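Local atomic coordinates of beta 1-3 glucanase (Clostridium beijerinckii NCIMB 8052, PDB entry 5H4E), a protein that belongs to glycoside hydrolase family 64 and, as a beta-1,3-glucanase, probably hydrolyses the beta-1,3 linkages of glucans. Residues 24-29 against 99-104; 135-140 against 158-163; 146-151 against 164-169; 204-209 against 331-336. All blocks are in the same frame, centred on the assembly; numbering follows the deposited sequence.

Contact 1: residues 24-29 against 99-104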
# COMPACT_ATOMS: atom_id res chain seq x y z
N ASP A 24 -12.24 23.44 -0.71
CA ASP A 24 -13.53 23.13 -1.30
C ASP A 24 -13.40 22.13 -2.47
O ASP A 24 -14.40 21.64 -2.99
CB ASP A 24 -14.20 24.42 -1.79
CG ASP A 24 -15.70 24.28 -1.94
OD1 ASP A 24 -16.37 23.88 -0.96
OD2 ASP A 24 -16.20 24.55 -3.05
N GLN A 25 -12.16 21.84 -2.86
CA GLN A 25 -11.90 20.92 -3.97
C GLN A 25 -11.19 19.64 -3.52
O GLN A 25 -10.72 18.85 -4.35
CB GLN A 25 -11.08 21.63 -5.04
CG GLN A 25 -11.80 22.83 -5.64
CD GLN A 25 -10.92 23.67 -6.53
OE1 GLN A 25 -9.72 23.82 -6.28
NE2 GLN A 25 -11.52 24.25 -7.58
N ILE A 26 -11.10 19.46 -2.21
CA ILE A 26 -10.47 18.26 -1.65
C ILE A 26 -11.53 17.46 -0.91
O ILE A 26 -12.26 18.00 -0.09
CB ILE A 26 -9.33 18.64 -0.70
CG1 ILE A 26 -8.24 19.40 -1.47
CG2 ILE A 26 -8.74 17.39 -0.03
CD1 ILE A 26 -7.14 19.97 -0.57
N TYR A 27 -11.62 16.17 -1.21
CA TYR A 27 -12.64 15.31 -0.61
C TYR A 27 -12.03 14.17 0.17
O TYR A 27 -11.12 13.52 -0.33
CB TYR A 27 -13.55 14.74 -1.69
CG TYR A 27 -14.28 15.77 -2.51
CD1 TYR A 27 -15.64 16.01 -2.30
CD2 TYR A 27 -13.63 16.50 -3.50
CE1 TYR A 27 -16.33 16.95 -3.05
CE2 TYR A 27 -14.32 17.46 -4.26
CZ TYR A 27 -15.67 17.67 -4.03
OH TYR A 27 -16.38 18.59 -4.76
N TRP A 28 -12.52 13.89 1.37
CA TRP A 28 -12.06 12.71 2.09
C TRP A 28 -13.19 11.79 2.54
O TRP A 28 -14.32 12.24 2.78
CB TRP A 28 -11.22 13.12 3.30
CG TRP A 28 -12.00 13.84 4.35
CD1 TRP A 28 -12.16 15.20 4.47
CD2 TRP A 28 -12.71 13.26 5.44
NE1 TRP A 28 -12.93 15.49 5.57
CE2 TRP A 28 -13.28 14.31 6.18
CE3 TRP A 28 -12.92 11.95 5.87
CZ2 TRP A 28 -14.05 14.10 7.31
CZ3 TRP A 28 -13.68 11.74 7.00
CH2 TRP A 28 -14.24 12.81 7.71
N ALA A 29 -12.87 10.51 2.63
CA ALA A 29 -13.75 9.49 3.19
C ALA A 29 -12.88 8.45 3.88
O ALA A 29 -11.80 8.13 3.40
CB ALA A 29 -14.61 8.84 2.09
N ILE A 99 -8.40 10.35 -0.21
CA ILE A 99 -8.41 11.79 -0.35
C ILE A 99 -8.27 12.11 -1.83
O ILE A 99 -7.25 11.80 -2.44
CB ILE A 99 -7.28 12.45 0.46
CG1 ILE A 99 -7.44 12.11 1.95
CG2 ILE A 99 -7.29 13.99 0.27
CD1 ILE A 99 -6.27 12.51 2.81
N SER A 100 -9.31 12.72 -2.42
CA SER A 100 -9.30 13.00 -3.85
C SER A 100 -9.38 14.49 -4.12
O SER A 100 -9.82 15.27 -3.27
CB SER A 100 -10.44 12.27 -4.57
OG SER A 100 -11.70 12.66 -4.05
N TYR A 101 -8.91 14.89 -5.30
CA TYR A 101 -8.89 16.28 -5.71
C TYR A 101 -9.95 16.50 -6.79
O TYR A 101 -10.15 15.64 -7.66
CB TYR A 101 -7.51 16.65 -6.26
CG TYR A 101 -6.35 16.69 -5.28
CD1 TYR A 101 -6.56 16.79 -3.90
CD2 TYR A 101 -5.04 16.69 -5.74
CE1 TYR A 101 -5.48 16.86 -3.02
CE2 TYR A 101 -3.97 16.76 -4.89
CZ TYR A 101 -4.18 16.85 -3.53
OH TYR A 101 -3.08 16.92 -2.71
N GLY A 102 -10.64 17.65 -6.75
CA GLY A 102 -11.54 18.02 -7.83
C GLY A 102 -12.94 17.44 -7.73
O GLY A 102 -13.93 18.14 -7.92
N LYS A 103 -13.02 16.15 -7.43
CA LYS A 103 -14.30 15.49 -7.24
C LYS A 103 -14.10 14.29 -6.33
O LYS A 103 -12.97 13.80 -6.18
CB LYS A 103 -14.91 15.05 -8.58
CG LYS A 103 -13.98 14.24 -9.44
CD LYS A 103 -14.74 13.26 -10.34
CE LYS A 103 -15.48 13.95 -11.46
NZ LYS A 103 -16.27 12.97 -12.29
N PRO A 104 -15.17 13.82 -5.68
CA PRO A 104 -15.02 12.63 -4.85
C PRO A 104 -14.88 11.38 -5.70
O PRO A 104 -15.20 11.38 -6.89
CB PRO A 104 -16.33 12.60 -4.05
CG PRO A 104 -17.31 13.26 -4.95
CD PRO A 104 -16.54 14.37 -5.61
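Ile26 and Ile99 meet methyl to methyl on the buried face of the sheet where strands 26-33 and 95-101 pair, CG2 against CG2 at 3.7 Å, and both branches stand anti to their own backbone N. On the same face the Tyr101 ring lies alongside Ile26, with CG1 of Ile26 3.9 Å from CD1 of Tyr101, while Ile99 CG1 reaches back to the CB of Trp28. Ile371 and Val373 of strand 366-374 close over this side, and the Tyr101 hydroxyl bonds to Gly374 O. The two strands are antiparallel neighbours in the larger curled sheet; Tyr27 and Ser100 form a hydrogen-bonded pair, N to O at 2.9 Å each way. The other face is just as close-packed but partly exposed. There Pro104 roofs the Tyr27 ring, a CH-pi contact with CD 3.7 Å from the ring centroid and 12° off its normal. The loose, solvent side is the turn: Gly102, with positive phi, is exposed, though its N still reaches Gln25 O at 2.7 Å, and the Gln25 side chain heads off to bond Ser22. Ser100 OG pins the loop further along, 2.7 Å from Lys103 O.

Contact 2: residues 135-140 against 158-163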
# COMPACT_ATOMS: atom_id res chain seq x y z
N MET A 135 -7.60 12.43 -9.58
CA MET A 135 -6.46 12.60 -8.68
C MET A 135 -6.85 12.11 -7.31
O MET A 135 -7.73 12.70 -6.67
CB MET A 135 -6.01 14.05 -8.62
CG MET A 135 -5.66 14.68 -9.98
SD MET A 135 -4.21 13.98 -10.79
CE MET A 135 -4.99 12.80 -11.87
N PHE A 136 -6.24 11.03 -6.85
CA PHE A 136 -6.51 10.54 -5.49
C PHE A 136 -5.34 9.75 -4.95
O PHE A 136 -4.53 9.20 -5.71
CB PHE A 136 -7.78 9.67 -5.47
CG PHE A 136 -7.61 8.32 -6.11
CD1 PHE A 136 -7.18 7.23 -5.36
CD2 PHE A 136 -7.89 8.12 -7.46
CE1 PHE A 136 -7.01 5.99 -5.94
CE2 PHE A 136 -7.74 6.88 -8.04
CZ PHE A 136 -7.29 5.81 -7.29
N GLU A 137 -5.26 9.71 -3.62
CA GLU A 137 -4.39 8.79 -2.88
C GLU A 137 -5.21 8.25 -1.72
O GLU A 137 -6.33 8.73 -1.48
CB GLU A 137 -3.12 9.49 -2.37
CG GLU A 137 -2.29 10.14 -3.46
CD GLU A 137 -1.42 9.15 -4.24
OE1 GLU A 137 -1.61 7.92 -4.10
OE2 GLU A 137 -0.55 9.61 -4.99
N TRP A 138 -4.69 7.25 -1.01
CA TRP A 138 -5.27 6.91 0.30
C TRP A 138 -4.18 6.65 1.34
O TRP A 138 -3.07 6.22 1.03
CB TRP A 138 -6.23 5.69 0.19
CG TRP A 138 -5.59 4.34 -0.08
CD1 TRP A 138 -5.01 3.51 0.84
CD2 TRP A 138 -5.52 3.65 -1.33
NE1 TRP A 138 -4.57 2.37 0.24
CE2 TRP A 138 -4.86 2.43 -1.10
CE3 TRP A 138 -5.93 3.96 -2.63
CZ2 TRP A 138 -4.60 1.50 -2.12
CZ3 TRP A 138 -5.68 3.04 -3.64
CH2 TRP A 138 -5.01 1.83 -3.38
N ALA A 139 -4.50 6.98 2.59
CA ALA A 139 -3.70 6.57 3.74
C ALA A 139 -4.26 5.26 4.27
O ALA A 139 -5.49 5.07 4.27
CB ALA A 139 -3.72 7.65 4.82
N GLU A 140 -3.40 4.34 4.68
CA GLU A 140 -3.85 3.09 5.29
C GLU A 140 -3.64 3.17 6.80
O GLU A 140 -2.64 3.71 7.25
CB GLU A 140 -3.11 1.89 4.69
CG GLU A 140 -3.38 1.75 3.19
CD GLU A 140 -2.58 0.65 2.53
OE1 GLU A 140 -1.46 0.35 2.99
OE2 GLU A 140 -3.06 0.11 1.52
N PHE A 158 1.71 6.07 -7.96
CA PHE A 158 1.98 7.43 -7.53
C PHE A 158 1.12 8.40 -8.33
O PHE A 158 1.25 8.48 -9.56
CB PHE A 158 3.44 7.81 -7.73
CG PHE A 158 3.71 9.27 -7.46
CD1 PHE A 158 4.00 9.71 -6.18
CD2 PHE A 158 3.65 10.20 -8.49
CE1 PHE A 158 4.22 11.06 -5.93
CE2 PHE A 158 3.87 11.55 -8.24
CZ PHE A 158 4.14 11.98 -6.96
N CYS A 159 0.27 9.15 -7.63
CA CYS A 159 -0.56 10.16 -8.28
C CYS A 159 -0.15 11.58 -7.88
O CYS A 159 0.17 12.39 -8.73
CB CYS A 159 -2.05 9.93 -7.96
SG CYS A 159 -3.12 11.18 -8.71
N TYR A 160 -0.17 11.89 -6.58
CA TYR A 160 0.30 13.19 -6.12
C TYR A 160 1.12 13.03 -4.84
O TYR A 160 0.93 12.05 -4.12
CB TYR A 160 -0.88 14.17 -5.91
CG TYR A 160 -1.92 13.80 -4.86
CD1 TYR A 160 -1.65 13.94 -3.50
CD2 TYR A 160 -3.20 13.37 -5.24
CE1 TYR A 160 -2.60 13.62 -2.54
CE2 TYR A 160 -4.17 13.06 -4.28
CZ TYR A 160 -3.86 13.19 -2.93
OH TYR A 160 -4.80 12.90 -1.96
N PRO A 161 2.04 13.96 -4.57
CA PRO A 161 2.88 13.77 -3.38
C PRO A 161 2.11 13.98 -2.08
O PRO A 161 1.34 14.94 -1.96
CB PRO A 161 3.96 14.84 -3.55
CG PRO A 161 3.35 15.88 -4.41
CD PRO A 161 2.45 15.14 -5.36
N TYR A 162 2.31 13.08 -1.12
CA TYR A 162 1.70 13.25 0.20
C TYR A 162 2.53 12.57 1.27
O TYR A 162 3.35 11.71 0.99
CB TYR A 162 0.23 12.75 0.22
CG TYR A 162 -0.01 11.25 0.22
CD1 TYR A 162 -0.87 10.67 1.14
CD2 TYR A 162 0.58 10.42 -0.74
CE1 TYR A 162 -1.13 9.29 1.11
CE2 TYR A 162 0.33 9.05 -0.76
CZ TYR A 162 -0.52 8.49 0.16
OH TYR A 162 -0.76 7.12 0.14
N ASN A 163 2.36 13.04 2.50
CA ASN A 163 3.16 12.52 3.60
C ASN A 163 2.31 12.65 4.84
O ASN A 163 1.33 13.41 4.85
CB ASN A 163 4.51 13.27 3.72
CG ASN A 163 4.35 14.76 4.06
OD1 ASN A 163 4.11 15.13 5.21
ND2 ASN A 163 4.54 15.60 3.06
O HOH W 1 -2.27 6.04 -2.19
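Glu137 sets CG anti to its carbonyl carbon (chi1 -57°) and then bends at chi2 (-79°), which lays CG over the centre of the Tyr160 ring, 3.4 Å from the centroid. Tyr160 in turn has CG wedged between its own backbone N and carbonyl carbon (chi1 62°), which brings one ring face against Glu137 CG; carboxylate and ring planes stand steeply to each other. Beyond the bend, Glu137 OE2 is gripped by two consecutive backbone amides. Cys159 N arrives on the syn side and Tyr160 N on the anti side, each 2.8 Å from Glu137 OE2 and both somewhat out of the carboxylate plane. Arg154 is a third partner through a salt bridge, so the oxygen is held by two amides and a guanidinium. Strand 136-144 belongs to the larger sheet and strand 162-168 to the five-stranded mixed one; Glu137 therefore ties the first sheet to the loop leading into the second. Tyr162, at the start of that second strand, offers its ring face to Glu137 CB, 3.9 Å from the centroid. Tyr162 OH donates to Trp138 O at 2.6 Å, approaching from above the carbonyl plane. A single water joins Glu137 OE1, Trp138 N and the Tyr162 hydroxyl, lying 2.8 Å from Glu137 OE1. At the other end the packing turns to sulfur, where Met135 SD rests 3.7 Å from Cys159 SG; Cys159 SG stands anti to its backbone N and also lies close to Met135 CA.

Contact 3: residues 146-151 against 164-169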
# COMPACT_ATOMS: atom_id res chain seq x y z
N ASP A 146 -2.92 -2.77 20.33
CA ASP A 146 -1.47 -2.61 20.36
C ASP A 146 -0.97 -1.28 19.81
O ASP A 146 0.23 -1.09 19.65
CB ASP A 146 -0.83 -3.76 19.59
CG ASP A 146 -1.19 -5.12 20.17
OD1 ASP A 146 -1.33 -5.21 21.41
OD2 ASP A 146 -1.35 -6.08 19.39
N GLY A 147 -1.89 -0.35 19.55
CA GLY A 147 -1.51 0.98 19.09
C GLY A 147 -2.03 1.26 17.69
O GLY A 147 -2.85 0.52 17.15
N LEU A 148 -1.53 2.34 17.09
CA LEU A 148 -2.00 2.78 15.79
C LEU A 148 -0.88 2.66 14.76
O LEU A 148 0.26 3.01 15.05
CB LEU A 148 -2.50 4.23 15.87
CG LEU A 148 -3.11 4.92 14.64
CD1 LEU A 148 -4.06 5.99 15.14
CD2 LEU A 148 -2.02 5.54 13.80
N TRP A 149 -1.22 2.16 13.58
CA TRP A 149 -0.31 2.13 12.43
C TRP A 149 -0.93 2.98 11.36
O TRP A 149 -2.12 2.86 11.12
CB TRP A 149 -0.11 0.71 11.88
CG TRP A 149 0.72 -0.21 12.71
CD1 TRP A 149 2.00 -0.64 12.44
CD2 TRP A 149 0.34 -0.84 13.93
NE1 TRP A 149 2.43 -1.49 13.42
CE2 TRP A 149 1.43 -1.63 14.35
CE3 TRP A 149 -0.82 -0.82 14.71
CZ2 TRP A 149 1.40 -2.39 15.52
CZ3 TRP A 149 -0.85 -1.57 15.88
CH2 TRP A 149 0.25 -2.35 16.27
N ILE A 150 -0.16 3.84 10.71
CA ILE A 150 -0.71 4.61 9.61
C ILE A 150 0.39 4.80 8.57
O ILE A 150 1.56 4.91 8.93
CB ILE A 150 -1.30 5.97 10.10
CG1 ILE A 150 -1.90 6.76 8.94
CG2 ILE A 150 -0.24 6.79 10.87
CD1 ILE A 150 -2.80 7.90 9.38
N ASN A 151 0.03 4.75 7.29
CA ASN A 151 1.06 4.89 6.25
C ASN A 151 0.52 5.43 4.93
O ASN A 151 -0.65 5.22 4.59
CB ASN A 151 1.76 3.53 5.99
CG ASN A 151 0.79 2.44 5.55
OD1 ASN A 151 0.19 1.77 6.38
ND2 ASN A 151 0.64 2.27 4.23
N ILE A 164 2.67 11.91 5.88
CA ILE A 164 1.87 11.90 7.08
C ILE A 164 2.78 12.17 8.27
O ILE A 164 3.88 11.62 8.36
CB ILE A 164 1.13 10.54 7.25
CG1 ILE A 164 0.23 10.28 6.03
CG2 ILE A 164 0.35 10.49 8.59
CD1 ILE A 164 -0.34 8.87 5.98
N GLN A 165 2.32 13.04 9.16
CA GLN A 165 2.98 13.24 10.45
C GLN A 165 2.16 12.60 11.55
O GLN A 165 1.02 12.99 11.77
CB GLN A 165 3.16 14.73 10.74
CG GLN A 165 3.71 15.01 12.16
CD GLN A 165 3.68 16.50 12.51
OE1 GLN A 165 3.05 17.29 11.82
NE2 GLN A 165 4.39 16.87 13.57
N LEU A 166 2.73 11.63 12.26
CA LEU A 166 2.02 11.00 13.36
C LEU A 166 2.59 11.50 14.67
O LEU A 166 3.82 11.47 14.87
CB LEU A 166 2.11 9.46 13.29
CG LEU A 166 1.50 8.73 14.49
CD1 LEU A 166 -0.00 9.03 14.62
CD2 LEU A 166 1.75 7.22 14.44
N VAL A 167 1.70 11.95 15.55
CA VAL A 167 2.11 12.53 16.82
C VAL A 167 1.49 11.73 17.96
O VAL A 167 0.26 11.58 18.04
CB VAL A 167 1.67 14.01 16.93
CG1 VAL A 167 2.05 14.58 18.31
CG2 VAL A 167 2.27 14.83 15.79
N GLY A 168 2.35 11.21 18.83
CA GLY A 168 1.88 10.44 19.96
C GLY A 168 1.56 11.32 21.16
O GLY A 168 1.90 12.51 21.16
N ASN A 169 0.91 10.75 22.16
CA ASN A 169 0.60 11.47 23.39
C ASN A 169 1.80 11.74 24.28
O ASN A 169 1.72 12.58 25.19
CB ASN A 169 -0.44 10.70 24.20
CG ASN A 169 -1.86 10.96 23.73
OD1 ASN A 169 -2.28 12.11 23.62
ND2 ASN A 169 -2.60 9.90 23.44
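Strands 147-151 and 164-168 run nearly antiparallel, at 165°, but their axes stay 8.2 Å apart, a spacing at which side chains rather than backbones fill the gap. Leu148 and Ile150 point across from one strand, Ile164 and Leu166 from the other. The Leu166 fork is the point where the two sides engage: its CD1 lies 4.1 Å from Leu148 CD2, and its CD2 meets Ile150 CG2 at the same separation of 4.1 Å, so one leucine spans both residues opposite. With chi1 of 174° Leu166 extends away from its backbone N, which carries both methyls across the interface. Ile150 uses its other branch for the next neighbour, CG1 lying 4.0 Å from Ile164 CD1. Ile164 CD1 also lies 3.7 Å from Asn151 C. Two sheets face each other here, the larger curled one and the five-stranded mixed one, in the manner of a beta sandwich or flattened barrel. Leu361 of strand 361-363 touches Ile150, Ile164 and Leu166 and so continues the apolar layer, to which Met141 and Ala139 contribute from strand 136-144. No hydrogen bond crosses between the two segments. Their cohesion probably comes mainly from burial of branched aliphatic groups, while the strands bond to neighbours in their own sheets, such as Ile150 with Leu361 and Ile164 with Tyr176.

Contact 4: residues 204-209 against 331-336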
# COMPACT_ATOMS: atom_id res chain seq x y z
N ASP A 204 -1.84 11.00 -15.53
CA ASP A 204 -2.57 11.14 -14.27
C ASP A 204 -1.87 10.46 -13.08
O ASP A 204 -1.97 10.95 -11.95
CB ASP A 204 -4.00 10.59 -14.40
CG ASP A 204 -4.05 9.12 -14.79
OD1 ASP A 204 -3.09 8.63 -15.43
OD2 ASP A 204 -5.05 8.46 -14.45
N ARG A 205 -1.18 9.35 -13.33
CA ARG A 205 -0.46 8.65 -12.26
C ARG A 205 0.63 7.75 -12.84
O ARG A 205 0.63 7.46 -14.03
CB ARG A 205 -1.43 7.82 -11.40
CG ARG A 205 -1.92 6.52 -12.07
CD ARG A 205 -3.28 6.07 -11.55
NE ARG A 205 -4.29 7.05 -11.94
CZ ARG A 205 -5.02 7.78 -11.09
NH1 ARG A 205 -5.88 8.66 -11.58
NH2 ARG A 205 -4.90 7.61 -9.78
N ILE A 206 1.55 7.31 -11.99
CA ILE A 206 2.48 6.26 -12.38
C ILE A 206 2.03 4.94 -11.76
O ILE A 206 1.89 4.84 -10.54
CB ILE A 206 3.92 6.55 -11.95
CG1 ILE A 206 4.37 7.92 -12.48
CG2 ILE A 206 4.87 5.43 -12.44
CD1 ILE A 206 5.68 8.42 -11.84
N TYR A 207 1.80 3.94 -12.60
CA TYR A 207 1.35 2.64 -12.11
C TYR A 207 2.50 1.86 -11.54
O TYR A 207 3.59 1.84 -12.09
CB TYR A 207 0.67 1.84 -13.23
CG TYR A 207 -0.62 2.50 -13.65
CD1 TYR A 207 -1.78 2.30 -12.91
CD2 TYR A 207 -0.68 3.35 -14.75
CE1 TYR A 207 -2.96 2.91 -13.25
CE2 TYR A 207 -1.87 3.99 -15.10
CZ TYR A 207 -3.00 3.75 -14.35
OH TYR A 207 -4.19 4.36 -14.69
N ALA A 208 2.26 1.21 -10.40
CA ALA A 208 3.18 0.18 -9.96
C ALA A 208 3.25 -0.90 -11.04
O ALA A 208 2.32 -1.03 -11.87
CB ALA A 208 2.73 -0.38 -8.61
N PRO A 209 4.36 -1.67 -11.08
CA PRO A 209 4.63 -2.59 -12.19
C PRO A 209 3.47 -3.51 -12.59
O PRO A 209 3.14 -3.60 -13.77
CB PRO A 209 5.80 -3.42 -11.67
CG PRO A 209 6.58 -2.43 -10.85
CD PRO A 209 5.50 -1.59 -10.14
N ASN A 331 12.99 -4.08 -8.32
CA ASN A 331 11.80 -3.23 -8.39
C ASN A 331 12.21 -1.76 -8.44
O ASN A 331 12.19 -1.07 -7.42
CB ASN A 331 10.86 -3.52 -7.22
CG ASN A 331 9.47 -2.98 -7.46
OD1 ASN A 331 9.31 -1.92 -8.05
ND2 ASN A 331 8.45 -3.72 -7.00
N TYR A 332 12.59 -1.29 -9.62
CA TYR A 332 13.09 0.08 -9.75
C TYR A 332 12.00 1.14 -9.53
O TYR A 332 12.29 2.28 -9.17
CB TYR A 332 13.75 0.26 -11.12
CG TYR A 332 15.08 -0.46 -11.16
CD1 TYR A 332 16.19 0.07 -10.50
CD2 TYR A 332 15.22 -1.69 -11.80
CE1 TYR A 332 17.41 -0.58 -10.51
CE2 TYR A 332 16.46 -2.35 -11.82
CZ TYR A 332 17.54 -1.79 -11.17
OH TYR A 332 18.78 -2.40 -11.17
N PHE A 333 10.75 0.75 -9.74
CA PHE A 333 9.63 1.58 -9.30
C PHE A 333 9.73 1.84 -7.77
O PHE A 333 9.76 2.99 -7.33
CB PHE A 333 8.30 0.90 -9.68
CG PHE A 333 7.06 1.56 -9.12
CD1 PHE A 333 6.55 1.18 -7.88
CD2 PHE A 333 6.39 2.55 -9.84
CE1 PHE A 333 5.40 1.77 -7.35
CE2 PHE A 333 5.23 3.16 -9.32
CZ PHE A 333 4.74 2.77 -8.07
N ALA A 334 9.83 0.77 -6.99
CA ALA A 334 9.91 0.90 -5.53
C ALA A 334 11.11 1.74 -5.13
O ALA A 334 11.00 2.64 -4.29
CB ALA A 334 9.98 -0.47 -4.87
N LYS A 335 12.26 1.44 -5.73
CA LYS A 335 13.49 2.16 -5.42
C LYS A 335 13.34 3.67 -5.65
O LYS A 335 13.82 4.47 -4.85
CB LYS A 335 14.65 1.59 -6.23
CG LYS A 335 15.97 2.39 -6.20
CD LYS A 335 16.57 2.60 -4.79
CE LYS A 335 18.03 3.09 -4.89
NZ LYS A 335 18.62 3.44 -3.55
N PHE A 336 12.65 4.06 -6.73
CA PHE A 336 12.44 5.49 -6.96
C PHE A 336 11.76 6.18 -5.76
O PHE A 336 12.17 7.27 -5.34
CB PHE A 336 11.62 5.76 -8.23
CG PHE A 336 11.59 7.22 -8.61
CD1 PHE A 336 10.52 8.02 -8.25
CD2 PHE A 336 12.67 7.79 -9.26
CE1 PHE A 336 10.51 9.38 -8.56
CE2 PHE A 336 12.67 9.14 -9.58
CZ PHE A 336 11.59 9.93 -9.23
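Asn331 OD1 accepts from Ala334 N at 2.9 Å, the N-cap bond of helix 332-339, and the same oxygen lies 3.9 Å from CG of Pro209 across the contact. The amide N-H is nearly straight to the oxygen (162°) but comes from above the carbonyl plane of the side chain. Asn331 ND2 is held in turn by Asn308, which probably helps to hold the amide in its capping orientation. Two residues after Asn331, Phe333 makes most of the apolar contact. Its CG stands anti to the backbone N (chi1 172°), which sends the ring out from the first turn of the helix toward the chain at 206-209. One face of the ring receives Ala208, whose CA hangs 3.6 Å from the centroid and close to the normal, a CH-pi contact. Ile206 CG2 comes instead to the ring edge, in its plane, 3.9 Å from Phe333 CE2. Pro209 CD lies 3.7 Å from Phe333 CG, near the root of the side chain. The short strand 206-207, paired with 157-158 in a two-stranded sheet, is thus joined to the start of a helix well over a hundred residues away in sequence. Tyr189 of helix 182-192 and Phe197 of helix 195-198 also touch Phe333, and Trp337 meets its ring edge-to-face. Amid this oily packing Tyr207 O lies 3.5 Å from Phe333 CE2, a buried carbonyl that has no hydrogen-bonding partner in the model.

The four contacts show how one chain pairs strands within a sheet, packs one sheet on another and sets a helix against a short strand. Contacts 1 and 2 have centres 12 Å apart and meet through strands 95-101 and 136-144: Tyr101 N lies 2.8 Å from Met135 O, and Ile99 O is 2.7 Å from Tyr160 OH. Contacts 2 and 3 share strand 162-168, and Glu140 O is 2.9 Å from Asn151 N where their other strands pair. From contact 2 the chain also reaches contact 4, with Phe158 O 2.7 Å from Ile206 N. Contacts 3 and 4 do not touch; their centres are about 26 Å apart, on opposite sides of the centre of the chain.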